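PDB 5F5T: putative uncharacterized protein from Chaetomium thermophilum, which probably serves in pre-mRNA splicing as a member of the PRP38 family of spliceosomal factors. Local coordinates for residues V72-G80 against R151-S159; V42-W52 against Q83-K94. All blocks are in the same frame, centred on the assembly; numbering follows the deposited sequence.

Contact 1 (V72-G80 against R151-S159)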
loop_
_atom_site.group_PDB
_atom_site.type_symbol
_atom_site.label_atom_id
_atom_site.label_comp_id
_atom_site.label_asym_id
_atom_site.label_seq_id
_atom_site.Cartn_x
_atom_site.Cartn_y
_atom_site.Cartn_z
ATOM N N VAL A 72 -16.011 -0.721 10.259
ATOM C CA VAL A 72 -15.295 0.021 9.226
ATOM C C VAL A 72 -16.060 -0.016 7.904
ATOM O O VAL A 72 -16.466 -1.074 7.408
ATOM C CB VAL A 72 -13.815 -0.445 9.070
ATOM C CG1 VAL A 72 -13.442 -1.436 10.139
ATOM C CG2 VAL A 72 -13.504 -0.951 7.683
ATOM N N ARG A 73 -16.328 1.180 7.398
ATOM C CA ARG A 73 -17.082 1.374 6.172
ATOM C C ARG A 73 -16.251 2.126 5.143
ATOM O O ARG A 73 -16.738 2.446 4.059
ATOM C CB ARG A 73 -18.380 2.128 6.458
ATOM C CG ARG A 73 -19.347 1.368 7.338
ATOM C CD ARG A 73 -19.643 -0.006 6.757
ATOM N NE ARG A 73 -20.590 -0.752 7.580
ATOM C CZ ARG A 73 -20.273 -1.806 8.323
ATOM N NH1 ARG A 73 -19.022 -2.249 8.353
ATOM N NH2 ARG A 73 -21.205 -2.420 9.036
ATOM N N PHE A 74 -15.009 2.442 5.504
ATOM C CA PHE A 74 -14.102 3.121 4.586
ATOM C C PHE A 74 -12.652 3.051 5.046
ATOM O O PHE A 74 -12.366 2.745 6.202
ATOM C CB PHE A 74 -14.511 4.587 4.406
ATOM C CG PHE A 74 -14.567 5.369 5.686
ATOM C CD1 PHE A 74 -13.429 5.987 6.189
ATOM C CD2 PHE A 74 -15.757 5.495 6.387
ATOM C CE1 PHE A 74 -13.476 6.710 7.366
ATOM C CE2 PHE A 74 -15.811 6.216 7.565
ATOM C CZ PHE A 74 -14.666 6.824 8.056
ATOM N N VAL A 75 -11.743 3.354 4.127
ATOM C CA VAL A 75 -10.333 3.497 4.457
ATOM C C VAL A 75 -9.983 4.981 4.526
ATOM O O VAL A 75 -10.436 5.777 3.703
ATOM C CB VAL A 75 -9.420 2.774 3.435
ATOM C CG1 VAL A 75 -9.722 1.283 3.415
ATOM C CG2 VAL A 75 -9.574 3.370 2.051
ATOM N N GLY A 76 -9.248 5.360 5.564
ATOM C CA GLY A 76 -8.820 6.734 5.741
ATOM C C GLY A 76 -7.933 6.874 6.962
ATOM O O GLY A 76 -7.841 5.950 7.770
ATOM N N GLY A 77 -7.290 8.029 7.100
ATOM C CA GLY A 77 -6.500 8.336 8.280
ATOM C C GLY A 77 -7.276 9.194 9.261
ATOM O O GLY A 77 -8.249 8.736 9.866
ATOM N N VAL A 78 -6.845 10.443 9.419
ATOM C CA VAL A 78 -7.547 11.391 10.278
ATOM C C VAL A 78 -8.221 12.446 9.403
ATOM O O VAL A 78 -7.631 12.945 8.445
ATOM C CB VAL A 78 -6.597 12.063 11.305
ATOM C CG1 VAL A 78 -5.970 11.015 12.206
ATOM C CG2 VAL A 78 -5.510 12.855 10.606
ATOM N N THR A 79 -9.468 12.770 9.723
ATOM C CA THR A 79 -10.278 13.609 8.849
ATOM C C THR A 79 -10.997 14.707 9.627
ATOM O O THR A 79 -11.271 14.554 10.816
ATOM C CB THR A 79 -11.313 12.744 8.086
ATOM O OG1 THR A 79 -10.653 11.607 7.514
ATOM C CG2 THR A 79 -12.002 13.533 6.980
ATOM N N GLY A 80 -11.287 15.818 8.953
ATOM C CA GLY A 80 -12.092 16.883 9.518
ATOM C C GLY A 80 -11.326 17.801 10.446
ATOM O O GLY A 80 -10.170 17.543 10.780
ATOM N N ARG A 151 -14.663 2.425 -0.083
ATOM C CA ARG A 151 -14.905 3.841 0.133
ATOM C C ARG A 151 -13.664 4.428 0.791
ATOM O O ARG A 151 -13.043 3.795 1.647
ATOM C CB ARG A 151 -16.127 4.091 1.015
ATOM C CG ARG A 151 -17.423 3.517 0.474
ATOM C CD ARG A 151 -17.918 4.164 -0.804
ATOM N NE ARG A 151 -17.962 5.616 -0.833
ATOM C CZ ARG A 151 -18.204 6.296 -1.949
ATOM N NH1 ARG A 151 -18.403 5.632 -3.079
ATOM N NH2 ARG A 151 -18.241 7.621 -1.949
ATOM N N ARG A 152 -13.301 5.635 0.384
ATOM C CA ARG A 152 -12.195 6.351 0.995
ATOM C C ARG A 152 -12.718 7.660 1.563
ATOM O O ARG A 152 -13.531 8.320 0.930
ATOM C CB ARG A 152 -11.098 6.590 -0.041
ATOM C CG ARG A 152 -10.013 7.568 0.362
ATOM C CD ARG A 152 -9.018 7.711 -0.776
ATOM N NE ARG A 152 -9.691 8.041 -2.031
ATOM C CZ ARG A 152 -9.207 7.768 -3.239
ATOM N NH1 ARG A 152 -8.041 7.149 -3.366
ATOM N NH2 ARG A 152 -9.893 8.108 -4.323
ATOM N N LYS A 153 -12.259 8.047 2.748
ATOM C CA LYS A 153 -12.837 9.214 3.404
ATOM C C LYS A 153 -12.247 10.507 2.867
ATOM O O LYS A 153 -11.044 10.736 2.956
ATOM C CB LYS A 153 -12.638 9.148 4.915
ATOM C CG LYS A 153 -13.387 10.238 5.670
ATOM C CD LYS A 153 -14.873 9.941 5.756
ATOM C CE LYS A 153 -15.621 11.116 6.366
ATOM N NZ LYS A 153 -14.971 11.582 7.621
ATOM N N GLY A 154 -13.117 11.338 2.302
ATOM C CA GLY A 154 -12.738 12.628 1.757
ATOM C C GLY A 154 -13.088 13.764 2.698
ATOM O O GLY A 154 -13.399 13.543 3.869
ATOM N N LYS A 155 -13.016 14.989 2.184
ATOM C CA LYS A 155 -13.316 16.172 2.984
ATOM C C LYS A 155 -14.768 16.207 3.451
ATOM O O LYS A 155 -15.043 16.533 4.607
ATOM C CB LYS A 155 -12.979 17.436 2.190
ATOM C CG LYS A 155 -11.484 17.616 1.967
ATOM C CD LYS A 155 -10.765 17.836 3.294
ATOM C CE LYS A 155 -9.893 16.650 3.693
ATOM N NZ LYS A 155 -9.782 16.569 5.180
ATOM N N ASN A 156 -15.695 15.881 2.556
ATOM C CA ASN A 156 -17.079 15.638 2.946
ATOM C C ASN A 156 -17.529 14.285 2.406
ATOM O O ASN A 156 -17.348 13.984 1.225
ATOM C CB ASN A 156 -18.005 16.763 2.471
ATOM C CG ASN A 156 -18.107 16.851 0.959
ATOM O OD1 ASN A 156 -18.888 16.131 0.335
ATOM N ND2 ASN A 156 -17.336 17.754 0.364
ATOM N N GLY A 157 -18.119 13.472 3.275
ATOM C CA GLY A 157 -18.515 12.123 2.913
ATOM C C GLY A 157 -17.338 11.264 2.490
ATOM O O GLY A 157 -16.271 11.307 3.106
ATOM N N THR A 158 -17.521 10.501 1.420
ATOM C CA THR A 158 -16.481 9.605 0.933
ATOM C C THR A 158 -16.442 9.581 -0.589
ATOM O O THR A 158 -17.409 9.950 -1.251
ATOM C CB THR A 158 -16.686 8.157 1.439
ATOM O OG1 THR A 158 -18.034 7.741 1.186
ATOM C CG2 THR A 158 -16.400 8.049 2.930
ATOM N N SER A 159 -15.313 9.147 -1.136
ATOM C CA SER A 159 -15.152 9.004 -2.574
ATOM C C SER A 159 -14.864 7.543 -2.879
ATOM O O SER A 159 -14.435 6.794 -2.004
ATOM C CB SER A 159 -14.015 9.879 -3.095
ATOM O OG SER A 159 -12.759 9.344 -2.713
#
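The F74 ring carries K153 CD over one face, 4.0 Å from the ring centroid to CD and 18° off the normal, a CH-pi contact set toward the rim; T158 CG2 comes in obliquely, 4.2 Å from F74 CB. The motif is a two-stranded antiparallel beta hairpin, 149-153 with 158-162, whose first strand is joined by the loop after helix 61-71 through a single parallel bridge between V75 and R152. Two more flat groups, the guanidinium ends of R151 and R152, belong to the hairpin itself. In the guanidinium plane of R151 lies T158 OG1, held side-on by NE and NH2 together, while S159 C sits over one face. This pairing fixes the bent R151 side chain across the hairpin; T158 OG1 is also hydrogen-bonded to the backbone of another protein chain in the assembly, so this side of the hairpin takes part in an interface. The guanidinium of R152 has S159 OG at its edge, a weak bond.

The bridge is built by two backbone bonds: V75 N gives to R151 O (2.8 Å) and V75 O accepts from K153 N (3.1 Å). F74 and K153 thereby project toward each other, with F74 CD1 3.5 Å from K153 CB. K153 CG stands anti to the backbone N (chi1 -172°), and a bend at chi2 (76°) lays the next carbon over the ring. V75 turns into the domain, against F88 of helix 87-98 and Y118 and A121 of helix 117-130. Farther along, T79 meets the K153 side chain and the hairpin turn: its OG1 packs 3.6 Å from K153 CG, and its CG2 rests 3.4 Å from G154 O.

Contact 2 (V42-W52 against Q83-K94)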
loop_
_atom_site.group_PDB
_atom_site.type_symbol
_atom_site.label_atom_id
_atom_site.label_comp_id
_atom_site.label_asym_id
_atom_site.label_seq_id
_atom_site.Cartn_x
_atom_site.Cartn_y
_atom_site.Cartn_z
ATOM N N VAL A 42 -0.818 11.384 15.728
ATOM C CA VAL A 42 -1.886 10.488 15.316
ATOM C C VAL A 42 -2.191 9.456 16.405
ATOM O O VAL A 42 -3.355 9.123 16.633
ATOM C CB VAL A 42 -1.530 9.764 14.006
ATOM C CG1 VAL A 42 -2.677 8.875 13.559
ATOM C CG2 VAL A 42 -1.191 10.773 12.922
ATOM N N ARG A 43 -1.160 8.978 17.100
ATOM C CA ARG A 43 -1.374 8.052 18.211
ATOM C C ARG A 43 -2.249 8.702 19.274
ATOM O O ARG A 43 -3.135 8.060 19.847
ATOM C CB ARG A 43 -0.055 7.600 18.839
ATOM C CG ARG A 43 0.915 6.920 17.900
ATOM C CD ARG A 43 1.965 6.164 18.693
ATOM N NE ARG A 43 2.816 7.030 19.508
ATOM C CZ ARG A 43 4.017 7.466 19.145
ATOM N NH1 ARG A 43 4.524 7.123 17.971
ATOM N NH2 ARG A 43 4.712 8.245 19.960
ATOM N N GLU A 44 -1.985 9.980 19.529
ATOM C CA GLU A 44 -2.779 10.754 20.472
ATOM C C GLU A 44 -4.221 10.843 19.997
ATOM O O GLU A 44 -5.145 10.559 20.757
ATOM C CB GLU A 44 -2.199 12.159 20.650
ATOM C CG GLU A 44 -0.787 12.195 21.210
ATOM C CD GLU A 44 -0.176 13.582 21.149
ATOM O OE1 GLU A 44 -0.932 14.558 20.956
ATOM O OE2 GLU A 44 1.059 13.698 21.294
ATOM N N ARG A 45 -4.410 11.236 18.738
ATOM C CA ARG A 45 -5.754 11.374 18.181
ATOM C C ARG A 45 -6.540 10.073 18.306
ATOM O O ARG A 45 -7.738 10.086 18.597
ATOM C CB ARG A 45 -5.697 11.798 16.709
ATOM C CG ARG A 45 -4.955 13.099 16.447
ATOM C CD ARG A 45 -5.498 14.231 17.294
ATOM N NE ARG A 45 -6.925 14.434 17.068
ATOM C CZ ARG A 45 -7.786 14.823 18.002
ATOM N NH1 ARG A 45 -7.368 15.055 19.238
ATOM N NH2 ARG A 45 -9.067 14.980 17.697
ATOM N N ILE A 46 -5.852 8.952 18.098
ATOM C CA ILE A 46 -6.478 7.640 18.212
ATOM C C ILE A 46 -6.850 7.252 19.637
ATOM O O ILE A 46 -8.000 6.920 19.906
ATOM C CB ILE A 46 -5.567 6.538 17.640
ATOM C CG1 ILE A 46 -5.427 6.699 16.132
ATOM C CG2 ILE A 46 -6.130 5.161 17.938
ATOM C CD1 ILE A 46 -4.545 5.666 15.525
ATOM N N VAL A 47 -5.888 7.309 20.555
ATOM C CA VAL A 47 -6.128 6.799 21.904
ATOM C C VAL A 47 -7.150 7.653 22.651
ATOM O O VAL A 47 -7.839 7.169 23.550
ATOM C CB VAL A 47 -4.823 6.713 22.729
ATOM C CG1 VAL A 47 -3.859 5.724 22.085
ATOM C CG2 VAL A 47 -4.174 8.082 22.880
ATOM N N GLU A 48 -7.224 8.929 22.288
ATOM C CA GLU A 48 -8.230 9.838 22.827
ATOM C C GLU A 48 -9.615 9.620 22.205
ATOM O O GLU A 48 -10.627 10.025 22.772
ATOM C CB GLU A 48 -7.767 11.284 22.642
ATOM C CG GLU A 48 -6.608 11.655 23.564
ATOM C CD GLU A 48 -5.831 12.867 23.090
ATOM O OE1 GLU A 48 -6.053 13.312 21.944
ATOM O OE2 GLU A 48 -4.993 13.374 23.866
ATOM N N SER A 49 -9.649 8.998 21.028
ATOM C CA SER A 49 -10.886 8.865 20.256
ATOM C C SER A 49 -11.911 7.979 20.950
ATOM O O SER A 49 -11.564 7.057 21.690
ATOM C CB SER A 49 -10.607 8.302 18.861
ATOM O OG SER A 49 -10.339 6.911 18.921
ATOM N N TYR A 50 -13.180 8.275 20.696
ATOM C CA TYR A 50 -14.293 7.512 21.239
ATOM C C TYR A 50 -14.288 6.060 20.766
ATOM O O TYR A 50 -14.569 5.142 21.536
ATOM C CB TYR A 50 -15.606 8.182 20.845
ATOM C CG TYR A 50 -16.846 7.454 21.295
ATOM C CD1 TYR A 50 -17.328 7.613 22.586
ATOM C CD2 TYR A 50 -17.553 6.635 20.425
ATOM C CE1 TYR A 50 -18.469 6.967 23.005
ATOM C CE2 TYR A 50 -18.698 5.981 20.838
ATOM C CZ TYR A 50 -19.152 6.153 22.130
ATOM O OH TYR A 50 -20.291 5.509 22.553
ATOM N N PHE A 51 -13.983 5.856 19.490
ATOM C CA PHE A 51 -13.996 4.516 18.926
ATOM C C PHE A 51 -12.962 3.624 19.597
ATOM O O PHE A 51 -13.210 2.451 19.845
ATOM C CB PHE A 51 -13.743 4.550 17.423
ATOM C CG PHE A 51 -13.718 3.193 16.799
ATOM C CD1 PHE A 51 -14.901 2.539 16.498
ATOM C CD2 PHE A 51 -12.515 2.559 16.527
ATOM C CE1 PHE A 51 -14.888 1.280 15.926
ATOM C CE2 PHE A 51 -12.495 1.298 15.955
ATOM C CZ PHE A 51 -13.684 0.659 15.654
ATOM N N TRP A 52 -11.793 4.182 19.874
ATOM C CA TRP A 52 -10.743 3.433 20.547
ATOM C C TRP A 52 -11.195 3.044 21.955
ATOM O O TRP A 52 -11.052 1.897 22.372
ATOM C CB TRP A 52 -9.457 4.255 20.595
ATOM C CG TRP A 52 -8.343 3.606 21.338
ATOM C CD1 TRP A 52 -8.017 3.795 22.649
ATOM C CD2 TRP A 52 -7.378 2.688 20.812
ATOM N NE1 TRP A 52 -6.920 3.038 22.977
ATOM C CE2 TRP A 52 -6.506 2.351 21.866
ATOM C CE3 TRP A 52 -7.169 2.115 19.554
ATOM C CZ2 TRP A 52 -5.444 1.465 21.703
ATOM C CZ3 TRP A 52 -6.110 1.235 19.393
ATOM C CH2 TRP A 52 -5.262 0.917 20.462
ATOM N N GLN A 83 -10.174 16.287 13.614
ATOM C CA GLN A 83 -9.086 15.329 13.436
ATOM C C GLN A 83 -9.459 13.940 13.940
ATOM O O GLN A 83 -8.714 13.330 14.706
ATOM C CB GLN A 83 -7.820 15.815 14.147
ATOM C CG GLN A 83 -7.187 17.053 13.543
ATOM C CD GLN A 83 -6.623 16.802 12.160
ATOM O OE1 GLN A 83 -7.358 16.747 11.172
ATOM N NE2 GLN A 83 -5.307 16.637 12.082
ATOM N N LYS A 84 -10.623 13.450 13.530
ATOM C CA LYS A 84 -11.062 12.126 13.953
ATOM C C LYS A 84 -10.383 11.034 13.140
ATOM O O LYS A 84 -10.410 11.062 11.909
ATOM C CB LYS A 84 -12.577 11.983 13.847
ATOM C CG LYS A 84 -13.062 10.619 14.300
ATOM C CD LYS A 84 -14.504 10.648 14.768
ATOM C CE LYS A 84 -15.452 10.914 13.628
ATOM N NZ LYS A 84 -16.860 10.633 14.027
ATOM N N PRO A 85 -9.761 10.069 13.830
ATOM C CA PRO A 85 -9.160 8.923 13.147
ATOM C C PRO A 85 -10.232 7.909 12.790
ATOM O O PRO A 85 -11.138 7.677 13.590
ATOM C CB PRO A 85 -8.195 8.360 14.187
ATOM C CG PRO A 85 -8.819 8.717 15.491
ATOM C CD PRO A 85 -9.532 10.029 15.284
ATOM N N SER A 86 -10.135 7.316 11.607
ATOM C CA SER A 86 -11.133 6.349 11.176
ATOM C C SER A 86 -11.033 5.100 12.031
ATOM O O SER A 86 -9.966 4.804 12.573
ATOM C CB SER A 86 -10.942 5.988 9.707
ATOM O OG SER A 86 -9.730 5.277 9.522
ATOM N N PRO A 87 -12.146 4.365 12.164
ATOM C CA PRO A 87 -12.093 3.066 12.838
ATOM C C PRO A 87 -11.028 2.174 12.208
ATOM O O PRO A 87 -10.354 1.419 12.904
ATOM C CB PRO A 87 -13.496 2.506 12.606
ATOM C CG PRO A 87 -14.360 3.734 12.554
ATOM C CD PRO A 87 -13.524 4.722 11.773
ATOM N N PHE A 88 -10.866 2.301 10.896
ATOM C CA PHE A 88 -9.850 1.566 10.156
ATOM C C PHE A 88 -8.452 1.843 10.708
ATOM O O PHE A 88 -7.687 0.913 10.993
ATOM C CB PHE A 88 -9.940 1.932 8.674
ATOM C CG PHE A 88 -8.928 1.242 7.808
ATOM C CD1 PHE A 88 -9.161 -0.036 7.335
ATOM C CD2 PHE A 88 -7.768 1.894 7.419
ATOM C CE1 PHE A 88 -8.241 -0.665 6.523
ATOM C CE2 PHE A 88 -6.845 1.268 6.605
ATOM C CZ PHE A 88 -7.082 -0.014 6.156
ATOM N N LEU A 89 -8.133 3.123 10.876
ATOM C CA LEU A 89 -6.833 3.528 11.398
ATOM C C LEU A 89 -6.641 3.047 12.829
ATOM O O LEU A 89 -5.573 2.544 13.186
ATOM C CB LEU A 89 -6.677 5.045 11.339
ATOM C CG LEU A 89 -5.295 5.574 11.718
ATOM C CD1 LEU A 89 -4.226 4.911 10.870
ATOM C CD2 LEU A 89 -5.242 7.083 11.558
ATOM N N CYS A 90 -7.688 3.187 13.637
ATOM C CA CYS A 90 -7.635 2.774 15.033
ATOM C C CYS A 90 -7.341 1.288 15.142
ATOM O O CYS A 90 -6.536 0.862 15.971
ATOM C CB CYS A 90 -8.951 3.096 15.740
ATOM S SG CYS A 90 -9.312 4.856 15.871
ATOM N N LEU A 91 -7.991 0.504 14.293
ATOM C CA LEU A 91 -7.784 -0.934 14.279
ATOM C C LEU A 91 -6.391 -1.274 13.782
ATOM O O LEU A 91 -5.789 -2.242 14.239
ATOM C CB LEU A 91 -8.847 -1.623 13.423
ATOM C CG LEU A 91 -10.217 -1.655 14.099
ATOM C CD1 LEU A 91 -11.263 -2.307 13.214
ATOM C CD2 LEU A 91 -10.111 -2.388 15.428
ATOM N N ALA A 92 -5.869 -0.474 12.856
ATOM C CA ALA A 92 -4.492 -0.664 12.416
ATOM C C ALA A 92 -3.537 -0.467 13.590
ATOM O O ALA A 92 -2.611 -1.255 13.792
ATOM C CB ALA A 92 -4.153 0.288 11.286
ATOM N N PHE A 93 -3.779 0.582 14.369
ATOM C CA PHE A 93 -2.942 0.878 15.525
ATOM C C PHE A 93 -3.040 -0.241 16.545
ATOM O O PHE A 93 -2.039 -0.647 17.143
ATOM C CB PHE A 93 -3.346 2.208 16.162
ATOM C CG PHE A 93 -2.452 2.633 17.292
ATOM C CD1 PHE A 93 -1.150 3.042 17.050
ATOM C CD2 PHE A 93 -2.913 2.624 18.598
ATOM C CE1 PHE A 93 -0.323 3.433 18.091
ATOM C CE2 PHE A 93 -2.092 3.014 19.644
ATOM C CZ PHE A 93 -0.794 3.419 19.388
ATOM N N LYS A 94 -4.251 -0.757 16.722
ATOM C CA LYS A 94 -4.457 -1.873 17.629
ATOM C C LYS A 94 -3.702 -3.106 17.159
ATOM O O LYS A 94 -3.161 -3.845 17.967
ATOM C CB LYS A 94 -5.941 -2.196 17.763
ATOM C CG LYS A 94 -6.235 -3.290 18.773
ATOM C CD LYS A 94 -5.490 -3.052 20.075
ATOM C CE LYS A 94 -6.392 -2.440 21.130
ATOM N NZ LYS A 94 -5.859 -2.645 22.507
#
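R45 NE donates to the backbone O of Q83 (3.2 Å), which lies near the guanidinium plane; NH2 adds a weak bond to the same oxygen. R45 NH1 also forms a salt bridge with E48 OE1 at 3.5 Å, and an alanine here would probably leave Q83 O without these donors and E48 without that charged mate. The motif is a nearly perpendicular helix pair: the axes of 42-48 and 87-94 cross at -103°, 10.1 Å apart. S86 caps the second of these helices at its N terminus, and S49 caps helix 50-55. S49 OG accepts from W52 N while giving its own proton to I46 O.

Beside these bonds, P85 packs on I46 and S49. I46 CD1 reaches between L89 and F93, and its CG2 touches C90 SG. F51 lays one ring face over P87 CB, a CH-pi contact 3.7 Å from CB to the ring centroid, with C90 CB and L91 CG at its edge. F93, a knob among R43, I46, V47 and W52, has its CG anti to the backbone N (chi1 -175°), which carries the ring across to helix 42-48; from helix 50-55 W52 CH2 meets the F93 edge, 3.5 Å from F93 CD2.

Along the chain the segments alternate: 42-52 of contact 2, 72-80 of contact 1, 83-94 of contact 2, then 151-159 of contact 1. The two centres lie about 13 Å apart, in the part of the chain common to the PRP38 family. Strands 78-79 and 84-85, successive in sequence, pair as a small antiparallel sheet that joins the contacts, with T79 N bonded to K84 O. Beside it S86 OG, the cap of helix 87-98, also bonds G76 O, and F74 packs on S86 and F88. Segment 72-80 thus lies between helix 87-98 and the hairpin 149-153/158-162, linking the perpendicular helix pair of contact 2 to a hairpin that another protein chain also touches, at R151 and T158.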